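Long-range contacts in nitrogenase molybdenum-iron protein alpha chain (Clostridium pasteurianum, PDB 4WES), which forms, with the beta chain, the molybdenum-iron component of nitrogenase, which reduces dinitrogen to ammonia at an iron-sulfur-molybdenum cofactor: residues Leu259-Arg264 with Cys284-Val289; Arg347-Met352 with Ser425-Met430; Ile210-Glu215 with Asn237-Gly242; Pro280-Asn285 with Ala420-Ser425. All blocks are in the same frame, centred on the assembly; numbering follows the deposited sequence.

Interaction 1 of 4, residues Leu259-Arg264 with Cys284-Val289. With ICS (iron-sulfur-molybdenum cluster with interstitial carbon), chain F.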
loop_
_atom_site.group_PDB
_atom_site.type_symbol
_atom_site.label_atom_id
_atom_site.label_comp_id
_atom_site.label_asym_id
_atom_site.label_seq_id
_atom_site.Cartn_x
_atom_site.Cartn_y
_atom_site.Cartn_z
ATOM N N LEU A 259 23.009 -32.400 -24.894
ATOM C CA LEU A 259 22.480 -32.845 -23.608
ATOM C C LEU A 259 20.958 -32.646 -23.657
ATOM O O LEU A 259 20.507 -31.525 -23.780
ATOM C CB LEU A 259 23.073 -32.039 -22.477
ATOM C CG LEU A 259 24.587 -31.840 -22.456
ATOM C CD1 LEU A 259 25.002 -30.976 -21.277
ATOM C CD2 LEU A 259 25.353 -33.129 -22.477
ATOM N N VAL A 260 20.180 -33.687 -23.466
ATOM C CA VAL A 260 18.728 -33.590 -23.578
ATOM C C VAL A 260 18.102 -33.571 -22.190
ATOM O O VAL A 260 18.060 -34.598 -21.504
ATOM C CB VAL A 260 18.178 -34.735 -24.444
ATOM C CG1 VAL A 260 16.662 -34.781 -24.419
ATOM C CG2 VAL A 260 18.674 -34.609 -25.883
ATOM N N GLN A 261 17.632 -32.399 -21.773
ATOM C CA GLN A 261 16.975 -32.236 -20.477
ATOM C C GLN A 261 15.491 -32.636 -20.595
ATOM O O GLN A 261 15.088 -33.617 -20.006
ATOM C CB GLN A 261 17.146 -30.797 -19.951
ATOM C CG GLN A 261 16.453 -30.508 -18.614
ATOM C CD GLN A 261 17.020 -31.301 -17.481
ATOM O OE1 GLN A 261 18.245 -31.377 -17.328
ATOM N NE2 GLN A 261 16.146 -31.855 -16.646
ATOM N N CYS A 262 14.730 -31.897 -21.386
ATOM C CA CYS A 262 13.362 -32.289 -21.684
ATOM C C CYS A 262 13.345 -33.202 -22.910
ATOM O O CYS A 262 13.497 -32.720 -24.051
ATOM C CB CYS A 262 12.464 -31.081 -21.954
ATOM S SG CYS A 262 10.837 -31.647 -22.418
ATOM N N HIS A 263 13.188 -34.505 -22.693
ATOM C CA HIS A 263 13.132 -35.414 -23.825
ATOM C C HIS A 263 11.963 -35.118 -24.752
ATOM O O HIS A 263 12.105 -35.087 -25.984
ATOM C CB HIS A 263 13.078 -36.866 -23.340
ATOM C CG HIS A 263 12.884 -37.852 -24.440
ATOM N ND1 HIS A 263 11.652 -38.388 -24.759
ATOM C CD2 HIS A 263 13.766 -38.396 -25.321
ATOM C CE1 HIS A 263 11.798 -39.214 -25.783
ATOM N NE2 HIS A 263 13.069 -39.232 -26.157
ATOM N N ARG A 264 10.764 -34.950 -24.191
ATOM C CA ARG A 264 9.578 -34.874 -25.001
ATOM C C ARG A 264 9.642 -33.737 -26.024
ATOM O O ARG A 264 9.282 -33.918 -27.189
ATOM C CB ARG A 264 8.337 -34.699 -24.081
ATOM C CG ARG A 264 7.000 -34.607 -24.782
ATOM C CD ARG A 264 6.545 -35.868 -25.485
ATOM N NE ARG A 264 7.108 -36.038 -26.824
ATOM C CZ ARG A 264 7.669 -37.128 -27.316
ATOM N NH1 ARG A 264 7.955 -38.175 -26.569
ATOM N NH2 ARG A 264 8.027 -37.121 -28.593
ATOM N N CYS A 284 20.234 -36.004 -20.140
ATOM C CA CYS A 284 20.796 -35.371 -18.944
ATOM C C CYS A 284 19.668 -35.060 -17.953
ATOM O O CYS A 284 18.489 -35.034 -18.308
ATOM C CB CYS A 284 21.525 -34.063 -19.270
ATOM S SG CYS A 284 20.495 -32.721 -19.923
ATOM N N ASN A 285 20.052 -34.809 -16.710
ATOM C CA ASN A 285 19.101 -34.264 -15.754
ATOM C C ASN A 285 19.848 -33.401 -14.771
ATOM O O ASN A 285 20.517 -33.892 -13.862
ATOM C CB ASN A 285 18.343 -35.366 -15.024
ATOM C CG ASN A 285 17.305 -34.771 -14.102
ATOM O OD1 ASN A 285 16.969 -33.610 -14.233
ATOM N ND2 ASN A 285 16.774 -35.568 -13.181
ATOM N N PHE A 286 19.685 -32.096 -14.937
ATOM C CA PHE A 286 20.328 -31.123 -14.063
ATOM C C PHE A 286 19.467 -30.759 -12.841
ATOM O O PHE A 286 19.761 -29.788 -12.161
ATOM C CB PHE A 286 20.707 -29.857 -14.835
ATOM C CG PHE A 286 21.868 -30.044 -15.758
ATOM C CD1 PHE A 286 21.688 -30.263 -17.120
ATOM C CD2 PHE A 286 23.154 -29.970 -15.269
ATOM C CE1 PHE A 286 22.793 -30.442 -17.944
ATOM C CE2 PHE A 286 24.240 -30.130 -16.109
ATOM C CZ PHE A 286 24.053 -30.367 -17.447
ATOM N N ILE A 287 18.442 -31.563 -12.533
ATOM C CA ILE A 287 17.633 -31.315 -11.348
ATOM C C ILE A 287 17.930 -32.380 -10.281
ATOM O O ILE A 287 17.904 -33.590 -10.551
ATOM C CB ILE A 287 16.152 -31.282 -11.735
ATOM C CG1 ILE A 287 15.928 -30.189 -12.782
ATOM C CG2 ILE A 287 15.302 -31.006 -10.517
ATOM C CD1 ILE A 287 14.692 -30.333 -13.631
ATOM N N GLY A 288 18.275 -31.912 -9.085
ATOM C CA GLY A 288 18.630 -32.761 -7.974
ATOM C C GLY A 288 20.096 -33.061 -7.913
ATOM O O GLY A 288 20.740 -33.252 -8.948
ATOM N N VAL A 289 20.645 -33.189 -6.719
ATOM C CA VAL A 289 22.084 -33.488 -6.592
ATOM C C VAL A 289 22.419 -34.762 -7.345
ATOM O O VAL A 289 23.399 -34.814 -8.098
ATOM C CB VAL A 289 22.478 -33.652 -5.112
ATOM C CG1 VAL A 289 23.915 -34.123 -4.971
ATOM C CG2 VAL A 289 22.324 -32.335 -4.360
HETATM FE FE1 ICS F . 9.482 -30.013 -21.582
HETATM MO MO1 ICS F . 4.585 -26.307 -18.314
HETATM FE FE2 ICS F . 7.088 -28.885 -21.841
HETATM FE FE3 ICS F . 8.978 -27.677 -20.386
HETATM FE FE4 ICS F . 7.868 -29.935 -19.532
HETATM FE FE5 ICS F . 6.028 -28.581 -18.329
HETATM FE FE6 ICS F . 5.300 -27.494 -20.613
HETATM FE FE7 ICS F . 7.120 -26.342 -19.173
HETATM C CX ICS F . 7.084 -28.201 -19.968
HETATM S S1A ICS F . 7.446 -31.088 -21.475
HETATM S S1B ICS F . 3.921 -28.401 -19.117
HETATM S S2A ICS F . 9.050 -28.068 -22.642
HETATM S S2B ICS F . 5.183 -28.122 -22.701
HETATM S S3A ICS F . 6.842 -30.573 -17.655
HETATM S S3B ICS F . 5.465 -25.303 -20.276
HETATM S S4A ICS F . 10.098 -29.406 -19.440
HETATM S S4B ICS F . 6.517 -26.788 -17.081
HETATM S S5A ICS F . 9.171 -25.621 -19.534
#

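Interaction 2 of 4, residues Arg347-Met352 with Ser425-Met430. With ICS (iron-sulfur-molybdenum cluster with interstitial carbon), chain F.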
loop_
_atom_site.group_PDB
_atom_site.type_symbol
_atom_site.label_atom_id
_atom_site.label_comp_id
_atom_site.label_asym_id
_atom_site.label_seq_id
_atom_site.Cartn_x
_atom_site.Cartn_y
_atom_site.Cartn_z
ATOM N N ARG A 347 8.855 -33.014 -16.190
ATOM C CA ARG A 347 9.269 -32.703 -14.815
ATOM C C ARG A 347 8.754 -33.675 -13.762
ATOM O O ARG A 347 9.341 -33.797 -12.689
ATOM C CB ARG A 347 8.906 -31.254 -14.482
ATOM C CG ARG A 347 9.813 -30.296 -15.234
ATOM C CD ARG A 347 9.448 -28.859 -14.929
ATOM N NE ARG A 347 10.346 -27.977 -15.678
ATOM C CZ ARG A 347 10.231 -26.674 -15.711
ATOM N NH1 ARG A 347 9.335 -26.054 -14.991
ATOM N NH2 ARG A 347 11.063 -25.983 -16.480
ATOM N N SER A 348 7.678 -34.411 -14.061
ATOM C CA SER A 348 7.237 -35.473 -13.148
ATOM C C SER A 348 8.347 -36.457 -12.878
ATOM O O SER A 348 8.409 -37.055 -11.802
ATOM C CB SER A 348 6.020 -36.212 -13.718
ATOM O OG SER A 348 5.046 -35.288 -14.126
ATOM N N HIS A 349 9.183 -36.675 -13.908
ATOM C CA HIS A 349 10.282 -37.607 -13.801
ATOM C C HIS A 349 11.543 -36.932 -13.252
ATOM O O HIS A 349 12.191 -37.420 -12.312
ATOM C CB HIS A 349 10.566 -38.224 -15.167
ATOM C CG HIS A 349 11.630 -39.258 -15.141
ATOM N ND1 HIS A 349 12.268 -39.701 -16.281
ATOM C CD2 HIS A 349 12.177 -39.942 -14.101
ATOM C CE1 HIS A 349 13.144 -40.624 -15.930
ATOM N NE2 HIS A 349 13.106 -40.793 -14.623
ATOM N N THR A 350 11.896 -35.784 -13.833
ATOM C CA THR A 350 13.199 -35.206 -13.491
ATOM C C THR A 350 13.298 -34.736 -12.032
ATOM O O THR A 350 14.396 -34.687 -11.501
ATOM C CB THR A 350 13.598 -34.138 -14.499
ATOM O OG1 THR A 350 12.578 -33.159 -14.533
ATOM C CG2 THR A 350 13.855 -34.745 -15.849
ATOM N N TYR A 351 12.163 -34.381 -11.399
ATOM C CA TYR A 351 12.167 -33.994 -9.990
ATOM C C TYR A 351 12.221 -35.169 -8.992
ATOM O O TYR A 351 12.382 -34.957 -7.794
ATOM C CB TYR A 351 10.976 -33.037 -9.683
ATOM C CG TYR A 351 11.344 -31.617 -10.048
ATOM C CD1 TYR A 351 11.769 -30.745 -9.068
ATOM C CD2 TYR A 351 11.302 -31.165 -11.359
ATOM C CE1 TYR A 351 12.201 -29.481 -9.391
ATOM C CE2 TYR A 351 11.727 -29.880 -11.709
ATOM C CZ TYR A 351 12.175 -29.029 -10.722
ATOM O OH TYR A 351 12.660 -27.784 -10.995
ATOM N N MET A 352 12.077 -36.397 -9.481
ATOM C CA MET A 352 11.963 -37.533 -8.561
ATOM C C MET A 352 13.210 -37.750 -7.723
ATOM O O MET A 352 13.098 -38.082 -6.528
ATOM C CB MET A 352 11.648 -38.804 -9.344
ATOM C CG MET A 352 10.186 -38.870 -9.743
ATOM S SD MET A 352 9.811 -40.341 -10.701
ATOM C CE MET A 352 8.024 -40.241 -10.719
ATOM N N SER A 425 21.959 -41.521 -26.804
ATOM C CA SER A 425 20.774 -41.690 -27.652
ATOM C C SER A 425 19.754 -42.599 -27.010
ATOM O O SER A 425 19.143 -43.412 -27.672
ATOM C CB SER A 425 21.206 -42.178 -29.044
ATOM O OG SER A 425 22.211 -41.297 -29.541
ATOM N N SER A 426 19.546 -42.438 -25.709
ATOM C CA SER A 426 18.608 -43.299 -25.015
ATOM C C SER A 426 17.955 -42.547 -23.878
ATOM O O SER A 426 18.424 -41.490 -23.431
ATOM C CB SER A 426 19.293 -44.558 -24.547
ATOM O OG SER A 426 20.249 -44.255 -23.601
ATOM N N TYR A 427 16.806 -43.067 -23.430
ATOM C CA TYR A 427 16.067 -42.514 -22.292
ATOM C C TYR A 427 15.241 -43.633 -21.734
ATOM O O TYR A 427 14.367 -44.160 -22.432
ATOM C CB TYR A 427 15.168 -41.376 -22.736
ATOM C CG TYR A 427 14.290 -40.733 -21.661
ATOM C CD1 TYR A 427 14.735 -40.583 -20.352
ATOM C CD2 TYR A 427 13.030 -40.262 -21.971
ATOM C CE1 TYR A 427 13.953 -39.962 -19.407
ATOM C CE2 TYR A 427 12.235 -39.636 -21.023
ATOM C CZ TYR A 427 12.693 -39.493 -19.740
ATOM O OH TYR A 427 11.916 -38.816 -18.810
ATOM N N GLY A 428 15.505 -44.001 -20.486
ATOM C CA GLY A 428 14.804 -45.131 -19.871
ATOM C C GLY A 428 13.362 -44.895 -19.504
ATOM O O GLY A 428 12.637 -45.853 -19.267
ATOM N N GLY A 429 12.953 -43.634 -19.367
ATOM C CA GLY A 429 11.578 -43.300 -19.051
ATOM C C GLY A 429 11.306 -43.254 -17.562
ATOM O O GLY A 429 12.111 -43.696 -16.725
ATOM N N MET A 430 10.156 -42.709 -17.210
ATOM C CA MET A 430 9.834 -42.435 -15.809
ATOM C C MET A 430 9.536 -43.680 -14.993
ATOM O O MET A 430 9.942 -43.769 -13.837
ATOM C CB MET A 430 8.668 -41.460 -15.765
ATOM C CG MET A 430 8.240 -41.085 -14.344
ATOM S SD MET A 430 7.142 -39.665 -14.280
ATOM C CE MET A 430 5.611 -40.370 -14.900
HETATM FE FE1 ICS F . 9.482 -30.013 -21.582
HETATM MO MO1 ICS F . 4.585 -26.307 -18.314
HETATM FE FE2 ICS F . 7.088 -28.885 -21.841
HETATM FE FE3 ICS F . 8.978 -27.677 -20.386
HETATM FE FE4 ICS F . 7.868 -29.935 -19.532
HETATM FE FE5 ICS F . 6.028 -28.581 -18.329
HETATM FE FE6 ICS F . 5.300 -27.494 -20.613
HETATM FE FE7 ICS F . 7.120 -26.342 -19.173
HETATM C CX ICS F . 7.084 -28.201 -19.968
HETATM S S1A ICS F . 7.446 -31.088 -21.475
HETATM S S1B ICS F . 3.921 -28.401 -19.117
HETATM S S2A ICS F . 9.050 -28.068 -22.642
HETATM S S2B ICS F . 5.183 -28.122 -22.701
HETATM S S3A ICS F . 6.842 -30.573 -17.655
HETATM S S3B ICS F . 5.465 -25.303 -20.276
HETATM S S4A ICS F . 10.098 -29.406 -19.440
HETATM S S4B ICS F . 6.517 -26.788 -17.081
HETATM S S5A ICS F . 9.171 -25.621 -19.534
#

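Interaction 3 of 4, residues Ile210-Glu215 with Asn237-Gly242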
loop_
_atom_site.group_PDB
_atom_site.type_symbol
_atom_site.label_atom_id
_atom_site.label_comp_id
_atom_site.label_asym_id
_atom_site.label_seq_id
_atom_site.Cartn_x
_atom_site.Cartn_y
_atom_site.Cartn_z
ATOM N N ILE A 210 29.302 -28.092 -25.954
ATOM C CA ILE A 210 28.078 -28.843 -25.708
ATOM C C ILE A 210 26.889 -27.911 -25.973
ATOM O O ILE A 210 26.994 -26.702 -25.889
ATOM C CB ILE A 210 28.038 -29.377 -24.258
ATOM C CG1 ILE A 210 27.973 -28.258 -23.234
ATOM C CG2 ILE A 210 29.227 -30.281 -24.035
ATOM C CD1 ILE A 210 26.535 -27.848 -22.888
ATOM N N ASN A 211 25.734 -28.523 -26.242
ATOM C CA ASN A 211 24.459 -27.807 -26.208
ATOM C C ASN A 211 23.587 -28.408 -25.117
ATOM O O ASN A 211 23.651 -29.602 -24.874
ATOM C CB ASN A 211 23.667 -27.960 -27.486
ATOM C CG ASN A 211 24.344 -27.389 -28.716
ATOM O OD1 ASN A 211 25.025 -26.353 -28.669
ATOM N ND2 ASN A 211 24.184 -28.115 -29.836
ATOM N N VAL A 212 22.763 -27.565 -24.482
ATOM C CA VAL A 212 21.691 -28.060 -23.643
ATOM C C VAL A 212 20.386 -27.950 -24.410
ATOM O O VAL A 212 19.936 -26.857 -24.740
ATOM C CB VAL A 212 21.593 -27.356 -22.293
ATOM C CG1 VAL A 212 20.553 -28.051 -21.403
ATOM C CG2 VAL A 212 22.936 -27.308 -21.591
ATOM N N LEU A 213 19.832 -29.094 -24.774
ATOM C CA LEU A 213 18.612 -29.159 -25.570
ATOM C C LEU A 213 17.379 -29.351 -24.676
ATOM O O LEU A 213 17.396 -30.192 -23.760
ATOM C CB LEU A 213 18.662 -30.314 -26.559
ATOM C CG LEU A 213 19.761 -30.312 -27.632
ATOM C CD1 LEU A 213 19.508 -31.443 -28.611
ATOM C CD2 LEU A 213 19.873 -28.972 -28.326
ATOM N N GLY A 214 16.298 -28.642 -24.991
ATOM C CA GLY A 214 15.061 -28.803 -24.236
ATOM C C GLY A 214 15.201 -28.261 -22.830
ATOM O O GLY A 214 14.846 -28.915 -21.833
ATOM N N GLU A 215 15.706 -27.049 -22.754
ATOM C CA GLU A 215 15.894 -26.334 -21.509
ATOM C C GLU A 215 15.542 -24.877 -21.765
ATOM O O GLU A 215 16.100 -24.261 -22.689
ATOM C CB GLU A 215 17.323 -26.466 -21.011
ATOM C CG GLU A 215 17.668 -25.517 -19.899
ATOM C CD GLU A 215 16.726 -25.567 -18.717
ATOM O OE1 GLU A 215 16.404 -24.484 -18.173
ATOM O OE2 GLU A 215 16.318 -26.695 -18.333
ATOM N N ASN A 237 27.673 -24.010 -26.054
ATOM C CA ASN A 237 27.487 -23.431 -27.385
ATOM C C ASN A 237 26.098 -22.829 -27.574
ATOM O O ASN A 237 25.949 -21.740 -28.101
ATOM C CB ASN A 237 27.767 -24.532 -28.415
ATOM C CG ASN A 237 27.572 -24.064 -29.824
ATOM O OD1 ASN A 237 28.280 -23.181 -30.311
ATOM N ND2 ASN A 237 26.568 -24.605 -30.472
ATOM N N ALA A 238 25.076 -23.571 -27.149
ATOM C CA ALA A 238 23.706 -23.109 -27.241
ATOM C C ALA A 238 22.868 -23.857 -26.240
ATOM O O ALA A 238 23.109 -25.028 -25.968
ATOM C CB ALA A 238 23.137 -23.362 -28.631
ATOM N N THR A 239 21.851 -23.174 -25.736
ATOM C CA THR A 239 20.749 -23.799 -25.015
ATOM C C THR A 239 19.507 -23.569 -25.873
ATOM O O THR A 239 19.164 -22.435 -26.252
ATOM C CB THR A 239 20.596 -23.232 -23.614
ATOM O OG1 THR A 239 21.779 -23.588 -22.892
ATOM C CG2 THR A 239 19.386 -23.807 -22.883
ATOM N N LEU A 240 18.832 -24.666 -26.224
ATOM C CA LEU A 240 17.591 -24.589 -26.986
ATOM C C LEU A 240 16.428 -24.734 -26.030
ATOM O O LEU A 240 16.140 -25.852 -25.581
ATOM C CB LEU A 240 17.544 -25.646 -28.094
ATOM C CG LEU A 240 18.137 -25.200 -29.439
ATOM C CD1 LEU A 240 19.558 -24.738 -29.343
ATOM C CD2 LEU A 240 17.956 -26.263 -30.493
ATOM N N THR A 241 15.754 -23.632 -25.659
ATOM C CA THR A 241 15.888 -22.278 -26.175
ATOM C C THR A 241 16.000 -21.205 -25.067
ATOM O O THR A 241 15.893 -20.026 -25.349
ATOM C CB THR A 241 14.715 -21.920 -27.106
ATOM O OG1 THR A 241 13.503 -22.156 -26.382
ATOM C CG2 THR A 241 14.731 -22.736 -28.375
ATOM N N GLY A 242 16.235 -21.636 -23.809
ATOM C CA GLY A 242 16.266 -20.683 -22.715
ATOM C C GLY A 242 17.382 -19.647 -22.842
ATOM O O GLY A 242 18.553 -19.992 -23.040
#

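Interaction 4 of 4, residues Pro280-Asn285 with Ala420-Ser425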
loop_
_atom_site.group_PDB
_atom_site.type_symbol
_atom_site.label_atom_id
_atom_site.label_comp_id
_atom_site.label_asym_id
_atom_site.label_seq_id
_atom_site.Cartn_x
_atom_site.Cartn_y
_atom_site.Cartn_z
ATOM N N PRO A 280 26.303 -36.717 -31.304
ATOM C CA PRO A 280 25.592 -37.610 -30.382
ATOM C C PRO A 280 24.852 -36.822 -29.333
ATOM O O PRO A 280 25.135 -35.650 -29.084
ATOM C CB PRO A 280 26.721 -38.432 -29.765
ATOM C CG PRO A 280 27.909 -37.540 -29.828
ATOM C CD PRO A 280 27.754 -36.699 -31.054
ATOM N N TRP A 281 23.895 -37.480 -28.694
ATOM C CA TRP A 281 23.210 -36.878 -27.555
ATOM C C TRP A 281 23.170 -37.848 -26.395
ATOM O O TRP A 281 23.199 -39.058 -26.587
ATOM C CB TRP A 281 21.818 -36.397 -27.904
ATOM C CG TRP A 281 20.783 -37.392 -28.366
ATOM C CD1 TRP A 281 20.583 -37.831 -29.647
ATOM C CD2 TRP A 281 19.788 -38.038 -27.563
ATOM N NE1 TRP A 281 19.489 -38.661 -29.698
ATOM C CE2 TRP A 281 18.988 -38.807 -28.427
ATOM C CE3 TRP A 281 19.482 -38.018 -26.197
ATOM C CZ2 TRP A 281 17.921 -39.576 -27.969
ATOM C CZ3 TRP A 281 18.424 -38.761 -25.755
ATOM C CH2 TRP A 281 17.644 -39.502 -26.639
ATOM N N ILE A 282 23.125 -37.293 -25.181
ATOM C CA ILE A 282 22.855 -38.074 -23.994
ATOM C C ILE A 282 21.680 -37.458 -23.297
ATOM O O ILE A 282 21.473 -36.243 -23.304
ATOM C CB ILE A 282 24.044 -38.156 -23.003
ATOM C CG1 ILE A 282 24.544 -36.772 -22.570
ATOM C CG2 ILE A 282 25.163 -38.983 -23.566
ATOM C CD1 ILE A 282 25.446 -36.842 -21.356
ATOM N N LYS A 283 20.856 -38.312 -22.678
ATOM C CA LYS A 283 19.888 -37.779 -21.726
ATOM C C LYS A 283 20.618 -37.200 -20.548
ATOM O O LYS A 283 21.549 -37.789 -20.046
ATOM C CB LYS A 283 18.936 -38.895 -21.283
ATOM C CG LYS A 283 17.760 -38.415 -20.416
ATOM C CD LYS A 283 16.763 -37.604 -21.235
ATOM C CE LYS A 283 15.683 -36.936 -20.390
ATOM N NZ LYS A 283 16.209 -36.005 -19.357
ATOM N N CYS A 284 20.234 -36.004 -20.140
ATOM C CA CYS A 284 20.796 -35.371 -18.944
ATOM C C CYS A 284 19.668 -35.060 -17.953
ATOM O O CYS A 284 18.489 -35.034 -18.308
ATOM C CB CYS A 284 21.525 -34.063 -19.270
ATOM S SG CYS A 284 20.495 -32.721 -19.923
ATOM N N ASN A 285 20.052 -34.809 -16.710
ATOM C CA ASN A 285 19.101 -34.264 -15.754
ATOM C C ASN A 285 19.848 -33.401 -14.771
ATOM O O ASN A 285 20.517 -33.892 -13.862
ATOM C CB ASN A 285 18.343 -35.366 -15.024
ATOM C CG ASN A 285 17.305 -34.771 -14.102
ATOM O OD1 ASN A 285 16.969 -33.610 -14.233
ATOM N ND2 ASN A 285 16.774 -35.568 -13.181
ATOM N N ALA A 420 28.775 -49.093 -20.179
ATOM C CA ALA A 420 29.165 -48.468 -18.921
ATOM C C ALA A 420 28.062 -47.599 -18.283
ATOM O O ALA A 420 28.296 -47.011 -17.240
ATOM C CB ALA A 420 30.440 -47.663 -19.116
ATOM N N GLY A 421 26.884 -47.517 -18.903
ATOM C CA GLY A 421 25.733 -46.832 -18.312
ATOM C C GLY A 421 25.483 -45.419 -18.826
ATOM O O GLY A 421 24.584 -44.735 -18.323
ATOM N N VAL A 422 26.223 -44.967 -19.836
ATOM C CA VAL A 422 26.030 -43.619 -20.328
ATOM C C VAL A 422 24.838 -43.644 -21.287
ATOM O O VAL A 422 24.802 -44.490 -22.191
ATOM C CB VAL A 422 27.303 -43.135 -21.046
ATOM C CG1 VAL A 422 27.098 -41.754 -21.639
ATOM C CG2 VAL A 422 28.494 -43.131 -20.095
ATOM N N PRO A 423 23.859 -42.735 -21.099
ATOM C CA PRO A 423 22.595 -42.811 -21.846
ATOM C C PRO A 423 22.711 -42.122 -23.214
ATOM O O PRO A 423 22.016 -41.138 -23.510
ATOM C CB PRO A 423 21.613 -42.101 -20.929
ATOM C CG PRO A 423 22.460 -41.071 -20.232
ATOM C CD PRO A 423 23.793 -41.755 -19.997
ATOM N N LEU A 424 23.641 -42.634 -24.031
ATOM C CA LEU A 424 23.811 -42.148 -25.397
ATOM C C LEU A 424 22.592 -42.534 -26.241
ATOM O O LEU A 424 22.259 -43.711 -26.383
ATOM C CB LEU A 424 25.104 -42.693 -26.005
ATOM C CG LEU A 424 26.369 -41.940 -25.635
ATOM C CD1 LEU A 424 27.595 -42.784 -25.821
ATOM C CD2 LEU A 424 26.498 -40.657 -26.450
ATOM N N SER A 425 21.959 -41.521 -26.804
ATOM C CA SER A 425 20.774 -41.690 -27.652
ATOM C C SER A 425 19.754 -42.599 -27.010
ATOM O O SER A 425 19.143 -43.412 -27.672
ATOM C CB SER A 425 21.206 -42.178 -29.044
ATOM O OG SER A 425 22.211 -41.297 -29.541
#

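Interaction 1 of 4, residues Leu259-Arg264 with Cys284-Val289
Q261 reaches C284-V289 because its CG is anti to the backbone N (chi1 178°) and the chain then bends at chi2 (64°). This lays its amide along the backbone of N285 and F286. OE1 of Q261 accepts from the backbone N of F286 at 2.9 Å, with the donor slightly tilted from the carbonyl plane. NE2 of Q261 gives a nearly straight bond to OD1 of N285 at 3.1 Å. That OD1 also takes the backbone N of I287, which closes an Asx turn. The two donors come to OD1 from opposite faces of its plane. Both ends of the buried amide are thus held, which fixes its rotation. One residue before N285, C284 N donates to V260 O at 2.9 Å. The SG of C284 lies 3.7 Å from CB of L259, and CD1 of L259 meets the edge of the F286 ring. C262, next to Q261, binds FE1 of the cofactor through SG at 2.3 Å. It is also the N-cap of helix 263-277. The contact carries the pairing of strands 257-260 and 281-283 past their ends, and T295 and M299 of helix 289-303 pack against it.

Interaction 2 of 4, residues Arg347-Met352 with Ser425-Met430
H349 is held at its edge by Y427 and over one face by M430, and this is the tight part of the contact. ND1 of H349 and OH of Y427 are 2.7 Å apart in a nearly straight hydrogen bond. The two rings meet rim to rim, with planes at 29°, so neither covers the other. CA of M430 sits over the centre of the imidazole, 3.6 Å from its centroid, in a CH-pi contact. With chi1 at -177°, CG of H349 lies anti to the backbone N, which carries the ring out toward the loop 425-430. NE2 is held by E433, so both ring nitrogens have partners and the ring flip is fixed. The M430 side chain is packed just as closely. Its SD lies 3.7 Å from CB of S348 and equally far from CE of M352. A365 and F367 of strand 361-367 also touch M430. S348 OG turns elsewhere, to G366 O and V343 N.

Helix 347-350 follows strand 338-343 of the mixed sheet and lies beside the cofactor. R347, at its start, is part of the cofactor pocket. It extends away from the loop, with NH1 3.6 Å from S4B of the cluster, and S4B lies over one face of its guanidinium.

The looser side is at S425, S426 and G428, which are partly exposed and do not touch 347-352. H349 is itself partly exposed, while Y427 is buried and its ring also meets H263.

Interaction 3 of 4, residues Ile210-Glu215 with Asn237-Gly242
N237 meets the strand 209-215 twice. Its backbone N donates to I210 O at 2.8 Å, and its ND2 donates to OD1 of N211 at 2.9 Å. The side-chain bond lies in the carbonyl plane, on a lone pair of OD1. A238 O then accepts from V212 N. T239 lies beside V212, with OG1 3.8 Å from CB of V212, and its CG2 touches E215. L240 N donates to V212 O at 2.9 Å. Its side chain runs along L213, with the two CD2 atoms 4.0 Å apart. L240 O accepts from E215 N at 3.1 Å and more weakly from G214 N, where a beta bulge shifts the register. A cis peptide bond precedes T241. G242 N donates to E215 O. Strands 209-215 and 235-239 are parallel neighbours in a beta-alpha-beta unit, linked through helix 221-232. The N211-N237 bond, with A252, N258 and N251 as outside partners, holds the two amides. The rest is mostly ordinary parallel backbone pairing, disturbed at the bulge.

Interaction 4 of 4, residues Pro280-Asn285 with Ala420-Ser425
Two backbone hydrogen bonds join strand 281-283 to the loop 420-425. S425 N donates to W281 O at 2.8 Å, nearly straight. K283 N donates to P423 O at 3.2 Å. Two CA-H...O contacts run beside them, from L424 CA to W281 O and from I282 CA to P423 O. Together they make a single bridge, I282 with L424, at the outermost strand, within this chain, of a parallel four-stranded sheet. The loop follows helix 411-419, which ends in a Schellman motif at G421, and P423 centres an inverse gamma turn. The aromatic contact is CH-pi: CA of S425 lies over the six-membered ring of W281, 3.6 Å from its centroid. W281 has CG between its backbone N and carbonyl carbon (chi1 62°), which sets the indole face against S425. OG of S425 is hydrogen-bonded to E274. The apolar contacts centre on I282. Its CG2 touches CD2 of L424 at 3.6 Å and CG1 of V422 at 3.9 Å. CD2 of L424 also reaches CB of P280.

From the N terminus, interaction 3 comes first and closes the loop through helix 221-232. Interaction 1 follows, closing the loop through helix 263-277 and strand 281-283. Strands 209-215 and 257-260 are neighbours, so L259 bonds to N211 and L213 and joins the two. Interaction 4 starts where interaction 1 ends, sharing C284 and N285, and closes a loop of 134 residues. Interaction 2 crosses it along the chain: 347-352 falls within that loop, while 425-430 begins at its end and shares S425. ND2 of N285 hydrogen-bonds to T350 O, tying interactions 1 and 4 to interaction 2. The loop 420-430 is bound to strand 281-283 on one side and helix 347-350, beside the cofactor, on the other.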